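Local coordinates for protein E (Haemophilus influenzae, PDB 3ZH5) that acts as a multifunctional adhesin that binds host epithelial cells and host proteins, including vitronectin, laminin and plasminogen, and so aids serum resistance and immune evasion, at residues Ile17-Val20 with Asn24-Ile27; Ala76-Thr81 with Ala119-Cys124. One frame throughout, in Å; residues are numbered along the deposited sequence.

In the fold
Contact 1 comes first along the chain and is complete before contact 2 begins. It is the hairpin of strands 16-19 and 25-34, at one end of the antiparallel sheet. Contact 2 joins the turn that leads into strand 79-88 to helix 115-128. The two centres lie about 14 Å apart. Helix 115-128 links them: A119 CB meets L19 CD1 at 3.7 Å and I27 CD1 at 3.8 Å, and I123 also packs on I27. The same helix turns A120, Q121 and C124 to Y78 in contact 2. The helix therefore lies against the sheet and touches both its early and its later strands, within one surface-adhesin fold.

Contact 1: residues Ile17-Val20 with Asn24-Ile27; sequences IRLV and NYYI
I17 and I27 form an antiparallel hydrogen-bonded pair, and R18 and Y26 form the non-hydrogen-bonded pair next to it, with short strand axes 4.6 Å apart at their closest approach. I17 N donates to I27 O, and I27 N returns a bond to I17 O at 2.9 Å. The next rung runs from L19 N to Y25 O. I17 O also receives a CA-H...O contact from Y26 CA at 3.0 Å.

R18 and Y26 lie side by side on one face of the sheet, pointing the same way. R18 CB sits 3.8 Å from Y26 CE2. The guanidinium and ring planes are 50° apart. R18 CG is anti to the backbone N (chi1 174°), and a bend at chi3 brings the head group to the phenol. R18 NH2 donates to Y26 OH at 3.0 Å, with the oxygen 26° out of the guanidinium plane. The same NH2 also donates to T10 O, and NE donates to V23 O. W92 meets the Y26 ring edge-to-face.

I17 and I27 share the opposite face, with I17 CB 4.1 Å from I27 CB. L19 points at the second strand and bridges Y25 and I27 with its two methyls. CD1 approaches CD1 of Y25 obliquely at 3.3 Å, while CD2 meets I27 CD1 at 4.0 Å. Helix 115-128 packs on L19 and Y25.

This beta hairpin thus sets a polar pair against a largely apolar group that includes the Y25 ring. The three bonds of R18 probably restrict rotation of its guanidinium. The bond to T10 O ties the hairpin to the N-terminal segment; those to Y26 OH and V23 O stay within the hairpin. L19 and I27 join it to the helix.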
ATOM      1  N   ILE A  17      -0.920  -6.888  -6.749  1.00 34.22           N
ATOM      2  CA  ILE A  17      -0.884  -8.134  -6.081  1.00 33.09           C
ATOM      3  C   ILE A  17      -1.860  -8.016  -4.901  1.00 32.09           C
ATOM      4  O   ILE A  17      -1.676  -7.193  -4.004  1.00 31.50           O
ATOM      5  CB  ILE A  17       0.490  -8.467  -5.560  1.00 32.57           C
ATOM      6  CG1 ILE A  17       1.562  -8.417  -6.680  1.00 44.24           C
ATOM      7  CG2 ILE A  17       0.464  -9.841  -4.894  1.00 32.06           C
ATOM      8  CD1 ILE A  17       2.942  -8.743  -6.156  1.00 39.01           C
ATOM      9  N   ARG A  18      -2.888  -8.842  -4.894  1.00 32.73           N
ATOM     10  CA  ARG A  18      -3.896  -8.767  -3.842  1.00 34.75           C
ATOM     11  C   ARG A  18      -3.407  -9.508  -2.609  1.00 35.49           C
ATOM     12  O   ARG A  18      -2.784 -10.558  -2.699  1.00 31.20           O
ATOM     13  CB  ARG A  18      -5.215  -9.344  -4.367  1.00 33.26           C
ATOM     14  CG  ARG A  18      -6.328  -9.485  -3.376  1.00 33.74           C
ATOM     15  CD  ARG A  18      -7.521 -10.115  -4.109  1.00 39.93           C
ATOM     16  NE  ARG A  18      -8.309  -9.105  -4.796  1.00 37.95           N
ATOM     17  CZ  ARG A  18      -8.973  -9.295  -5.927  1.00 41.59           C
ATOM     18  NH1 ARG A  18      -8.948 -10.473  -6.539  1.00 42.80           N
ATOM     19  NH2 ARG A  18      -9.659  -8.291  -6.458  1.00 44.73           N
ATOM     20  N   LEU A  19      -3.642  -8.942  -1.431  1.00 30.71           N
ATOM     21  CA  LEU A  19      -3.141  -9.571  -0.228  1.00 30.63           C
ATOM     22  C   LEU A  19      -4.198 -10.393   0.448  1.00 35.80           C
ATOM     23  O   LEU A  19      -5.394 -10.183   0.277  1.00 35.73           O
ATOM     24  CB  LEU A  19      -2.641  -8.512   0.768  1.00 32.65           C
ATOM     25  CG  LEU A  19      -1.520  -7.714   0.103  1.00 40.81           C
ATOM     26  CD1 LEU A  19      -0.876  -6.720   1.026  1.00 45.67           C
ATOM     27  CD2 LEU A  19      -0.463  -8.680  -0.486  1.00 37.15           C
ATOM     28  N   VAL A  20      -3.729 -11.306   1.275  1.00 35.38           N
ATOM     29  CA  VAL A  20      -4.591 -12.076   2.153  1.00 38.78           C
ATOM     30  C   VAL A  20      -5.236 -11.160   3.210  1.00 43.94           C
ATOM     31  O   VAL A  20      -4.655 -10.161   3.637  1.00 47.04           O
ATOM     32  CB  VAL A  20      -3.753 -13.204   2.803  1.00 46.97           C
ATOM     33  CG1 VAL A  20      -4.396 -13.742   4.041  1.00 62.52           C
ATOM     34  CG2 VAL A  20      -3.515 -14.298   1.799  1.00 55.72           C
ATOM     35  N   ASN A  24      -9.203  -5.887  -0.978  1.00 36.88           N
ATOM     36  CA  ASN A  24      -9.003  -4.541  -1.545  1.00 33.42           C
ATOM     37  C   ASN A  24      -7.673  -3.910  -1.215  1.00 29.28           C
ATOM     38  O   ASN A  24      -7.509  -2.726  -1.437  1.00 28.12           O
ATOM     39  CB  ASN A  24     -10.130  -3.618  -1.093  1.00 36.39           C
ATOM     40  CG  ASN A  24     -11.463  -4.102  -1.615  1.00 37.48           C
ATOM     41  OD1 ASN A  24     -11.564  -4.378  -2.813  1.00 42.40           O
ATOM     42  ND2 ASN A  24     -12.461  -4.287  -0.731  1.00 38.20           N
ATOM     43  N   TYR A  25      -6.762  -4.686  -0.652  1.00 27.63           N
ATOM     44  CA  TYR A  25      -5.443  -4.157  -0.310  1.00 26.74           C
ATOM     45  C   TYR A  25      -4.467  -4.808  -1.274  1.00 27.80           C
ATOM     46  O   TYR A  25      -4.491  -6.035  -1.424  1.00 25.90           O
ATOM     47  CB  TYR A  25      -5.093  -4.538   1.133  1.00 27.59           C
ATOM     48  CG  TYR A  25      -3.953  -3.742   1.735  1.00 36.12           C
ATOM     49  CD1 TYR A  25      -2.676  -3.909   1.275  1.00 30.71           C
ATOM     50  CD2 TYR A  25      -4.165  -2.846   2.784  1.00 42.92           C
ATOM     51  CE1 TYR A  25      -1.611  -3.180   1.810  1.00 34.15           C
ATOM     52  CE2 TYR A  25      -3.123  -2.125   3.339  1.00 43.95           C
ATOM     53  CZ  TYR A  25      -1.844  -2.296   2.851  1.00 39.66           C
ATOM     54  OH  TYR A  25      -0.787  -1.579   3.375  1.00 43.98           O
ATOM     55  N   TYR A  26      -3.639  -4.011  -1.937  1.00 25.32           N
ATOM     56  CA  TYR A  26      -2.735  -4.527  -2.973  1.00 27.27           C
ATOM     57  C   TYR A  26      -1.305  -3.976  -2.849  1.00 30.85           C
ATOM     58  O   TYR A  26      -1.071  -2.916  -2.264  1.00 27.18           O
ATOM     59  CB  TYR A  26      -3.219  -4.098  -4.366  1.00 31.21           C
ATOM     60  CG  TYR A  26      -4.620  -4.491  -4.724  1.00 30.03           C
ATOM     61  CD1 TYR A  26      -5.713  -3.727  -4.308  1.00 31.33           C
ATOM     62  CD2 TYR A  26      -4.865  -5.627  -5.496  1.00 28.53           C
ATOM     63  CE1 TYR A  26      -7.042  -4.103  -4.644  1.00 30.16           C
ATOM     64  CE2 TYR A  26      -6.177  -5.996  -5.832  1.00 33.82           C
ATOM     65  CZ  TYR A  26      -7.243  -5.218  -5.425  1.00 32.50           C
ATOM     66  OH  TYR A  26      -8.549  -5.613  -5.761  1.00 38.69           O
ATOM     67  N   ILE A  27      -0.354  -4.706  -3.403  1.00 22.95           N
ATOM     68  CA  ILE A  27       0.996  -4.161  -3.660  1.00 26.54           C
ATOM     69  C   ILE A  27       1.017  -3.712  -5.106  1.00 28.92           C
ATOM     70  O   ILE A  27       0.548  -4.435  -5.972  1.00 27.72           O
ATOM     71  CB  ILE A  27       2.066  -5.242  -3.541  1.00 29.98           C
ATOM     72  CG1 ILE A  27       2.159  -5.733  -2.103  1.00 30.22           C
ATOM     73  CG2 ILE A  27       3.439  -4.745  -4.079  1.00 28.33           C
ATOM     74  CD1 ILE A  27       2.827  -7.042  -2.007  1.00 33.09           C
TER

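Contact 2: residues Ala76-Thr81 with Ala119-Cys124; sequences ANYHLT and AAQIIC
Y78 lays its ring against helix 115-128, with A120, Q121 and C124 spaced along the helix around it. This is a loop tyrosine, just before strand 79-88, packed on the helix that lies against the antiparallel sheet, with the C75-C124 disulfide beside it. Its CB does not point at the helix, but the ring reaches across to it. The loop holds an Asx turn, in which N77 OD1 accepts from H79 N, on either side of Y78 in the chain.

A120 CB sits over one face of the ring, making a CH-pi contact. It lies 4.0 Å from the centroid of the Y78 ring. The methyl is shifted toward the rim, and its nearest ring atom is Y78 CE2, at 3.7 Å.

C124 stands one helical turn on from A120. Its SG meets the ring obliquely, 4.2 Å from Y78 CE1, in a sulfur-aromatic contact. That sulfur is also joined to C75 SG by the disulfide. The covalent link and the ring contact therefore hold the same loop to the same side of the helix. Y117 also meets the Y78 ring, and L73 packs on A120 and C124.

Q121 comes to the phenol end, near the ring plane. The two side chains cross at about a right angle, and the amide and ring planes are 74° apart. The Q121 chain is bent at chi2 (-107°), which carries the amide round to the phenol. The phenol oxygen lies close to the amide plane, so the N-H is well aimed. Q121 NE2 donates to Y78 OH at 2.9 Å, in a nearly straight bond with an N-H...O angle of 167°.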
ATOM      1  N   ALA A  76      15.246  -8.528   6.135  1.00 31.55           N
ATOM      2  CA  ALA A  76      16.083  -9.245   7.106  1.00 35.21           C
ATOM      3  C   ALA A  76      15.427  -9.310   8.514  1.00 38.70           C
ATOM      4  O   ALA A  76      15.668 -10.239   9.283  1.00 41.01           O
ATOM      5  CB  ALA A  76      17.451  -8.594   7.196  1.00 40.10           C
ATOM      6  N   ASN A  77      14.627  -8.316   8.859  1.00 37.20           N
ATOM      7  CA  ASN A  77      13.998  -8.283  10.191  1.00 33.22           C
ATOM      8  C   ASN A  77      12.517  -7.978  10.123  1.00 30.84           C
ATOM      9  O   ASN A  77      11.864  -7.831  11.156  1.00 35.32           O
ATOM     10  CB  ASN A  77      14.723  -7.292  11.104  1.00 39.16           C
ATOM     11  CG  ASN A  77      14.798  -5.879  10.518  1.00 35.39           C
ATOM     12  OD1 ASN A  77      14.073  -5.526   9.580  1.00 31.03           O
ATOM     13  ND2 ASN A  77      15.667  -5.056  11.099  1.00 40.68           N
ATOM     14  N   TYR A  78      11.979  -7.897   8.907  1.00 32.33           N
ATOM     15  CA  TYR A  78      10.567  -7.590   8.696  1.00 26.34           C
ATOM     16  C   TYR A  78      10.124  -6.296   9.408  1.00 25.87           C
ATOM     17  O   TYR A  78       8.995  -6.188   9.896  1.00 28.16           O
ATOM     18  CB  TYR A  78       9.693  -8.788   9.114  1.00 32.79           C
ATOM     19  CG  TYR A  78       9.470  -9.849   8.036  1.00 31.07           C
ATOM     20  CD1 TYR A  78      10.490 -10.254   7.202  1.00 35.06           C
ATOM     21  CD2 TYR A  78       8.219 -10.465   7.886  1.00 36.92           C
ATOM     22  CE1 TYR A  78      10.283 -11.212   6.213  1.00 33.06           C
ATOM     23  CE2 TYR A  78       7.998 -11.422   6.914  1.00 35.85           C
ATOM     24  CZ  TYR A  78       9.044 -11.797   6.081  1.00 41.21           C
ATOM     25  OH  TYR A  78       8.855 -12.737   5.105  1.00 42.81           O
ATOM     26  N   HIS A  79      11.000  -5.285   9.412  1.00 24.95           N
ATOM     27  CA  HIS A  79      10.561  -3.931   9.738  1.00 23.04           C
ATOM     28  C   HIS A  79       9.944  -3.313   8.513  1.00 24.05           C
ATOM     29  O   HIS A  79      10.497  -3.418   7.399  1.00 27.02           O
ATOM     30  CB  HIS A  79      11.738  -3.045  10.181  1.00 20.75           C
ATOM     31  CG  HIS A  79      12.283  -3.387  11.533  1.00 26.64           C
ATOM     32  ND1 HIS A  79      13.327  -2.686  12.124  1.00 27.45           N
ATOM     33  CD2 HIS A  79      11.957  -4.374  12.400  1.00 32.33           C
ATOM     34  CE1 HIS A  79      13.625  -3.245  13.279  1.00 30.99           C
ATOM     35  NE2 HIS A  79      12.804  -4.272  13.474  1.00 30.18           N
ATOM     36  N   LEU A  80       8.826  -2.638   8.724  1.00 21.25           N
ATOM     37  CA  LEU A  80       8.044  -2.020   7.665  1.00 18.72           C
ATOM     38  C   LEU A  80       7.803  -0.594   8.094  1.00 18.10           C
ATOM     39  O   LEU A  80       7.185  -0.362   9.140  1.00 19.42           O
ATOM     40  CB  LEU A  80       6.663  -2.677   7.522  1.00 18.54           C
ATOM     41  CG  LEU A  80       5.880  -2.175   6.298  1.00 26.64           C
ATOM     42  CD1 LEU A  80       6.549  -2.652   5.035  1.00 21.25           C
ATOM     43  CD2 LEU A  80       4.491  -2.696   6.247  1.00 36.89           C
ATOM     44  N   THR A  81       8.313   0.359   7.318  1.00 22.55           N
ATOM     45  CA  THR A  81       8.096   1.784   7.587  1.00 20.67           C
ATOM     46  C   THR A  81       7.017   2.360   6.687  1.00 17.89           C
ATOM     47  O   THR A  81       7.009   2.142   5.452  1.00 20.51           O
ATOM     48  CB  THR A  81       9.420   2.520   7.356  1.00 19.91           C
ATOM     49  OG1 THR A  81      10.443   1.880   8.140  1.00 22.69           O
ATOM     50  CG2 THR A  81       9.305   4.002   7.650  1.00 20.68           C
ATOM     51  N   ALA A 119       2.275  -9.412   2.619  1.00 38.61           N
ATOM     52  CA  ALA A 119       2.962  -8.593   1.652  1.00 34.95           C
ATOM     53  C   ALA A 119       4.459  -8.846   1.734  1.00 38.68           C
ATOM     54  O   ALA A 119       5.099  -9.031   0.715  1.00 38.29           O
ATOM     55  CB  ALA A 119       2.683  -7.118   1.835  1.00 39.35           C
ATOM     56  N   ALA A 120       5.004  -8.871   2.944  1.00 35.98           N
ATOM     57  CA  ALA A 120       6.436  -9.050   3.126  1.00 28.94           C
ATOM     58  C   ALA A 120       6.902 -10.455   2.685  1.00 34.41           C
ATOM     59  O   ALA A 120       7.957 -10.596   2.055  1.00 32.06           O
ATOM     60  CB  ALA A 120       6.826  -8.770   4.548  1.00 28.87           C
ATOM     61  N   GLN A 121       6.109 -11.480   2.972  1.00 33.21           N
ATOM     62  CA  GLN A 121       6.452 -12.826   2.490  1.00 34.53           C
ATOM     63  C   GLN A 121       6.530 -12.843   0.986  1.00 38.50           C
ATOM     64  O   GLN A 121       7.433 -13.465   0.402  1.00 41.02           O
ATOM     65  CB  GLN A 121       5.393 -13.857   2.943  1.00 39.46           C
ATOM     66  CG  GLN A 121       5.255 -13.891   4.433  1.00 48.59           C
ATOM     67  CD  GLN A 121       5.865 -15.135   5.049  1.00 62.12           C
ATOM     68  OE1 GLN A 121       5.166 -16.135   5.288  1.00 49.09           O
ATOM     69  NE2 GLN A 121       7.172 -15.078   5.331  1.00 64.22           N
ATOM     70  N   ILE A 122       5.586 -12.180   0.332  1.00 34.24           N
ATOM     71  CA  ILE A 122       5.570 -12.191  -1.124  1.00 34.70           C
ATOM     72  C   ILE A 122       6.712 -11.364  -1.675  1.00 35.05           C
ATOM     73  O   ILE A 122       7.417 -11.796  -2.589  1.00 34.45           O
ATOM     74  CB  ILE A 122       4.290 -11.618  -1.651  1.00 34.87           C
ATOM     75  CG1 ILE A 122       3.131 -12.575  -1.249  1.00 41.16           C
ATOM     76  CG2 ILE A 122       4.308 -11.492  -3.184  1.00 35.20           C
ATOM     77  CD1 ILE A 122       1.726 -12.109  -1.616  1.00 38.54           C
ATOM     78  N   ILE A 123       6.892 -10.165  -1.124  1.00 31.57           N
ATOM     79  CA  ILE A 123       7.924  -9.289  -1.675  1.00 30.54           C
ATOM     80  C   ILE A 123       9.292  -9.905  -1.471  1.00 32.91           C
ATOM     81  O   ILE A 123      10.108  -9.971  -2.413  1.00 36.95           O
ATOM     82  CB  ILE A 123       7.886  -7.880  -1.094  1.00 32.14           C
ATOM     83  CG1 ILE A 123       6.773  -7.095  -1.751  1.00 29.20           C
ATOM     84  CG2 ILE A 123       9.224  -7.110  -1.404  1.00 34.93           C
ATOM     85  CD1 ILE A 123       6.378  -5.910  -0.923  1.00 32.57           C
ATOM     86  N   CYS A 124       9.542 -10.388  -0.265  1.00 36.27           N
ATOM     87  CA  CYS A 124      10.858 -10.907   0.054  1.00 36.85           C
ATOM     88  C   CYS A 124      11.173 -12.165  -0.732  1.00 38.41           C
ATOM     89  O   CYS A 124      12.291 -12.332  -1.190  1.00 36.58           O
ATOM     90  CB  CYS A 124      10.999 -11.126   1.552  1.00 37.86           C
ATOM     91  SG  CYS A 124      10.845  -9.517   2.435  1.00 39.14           S
TER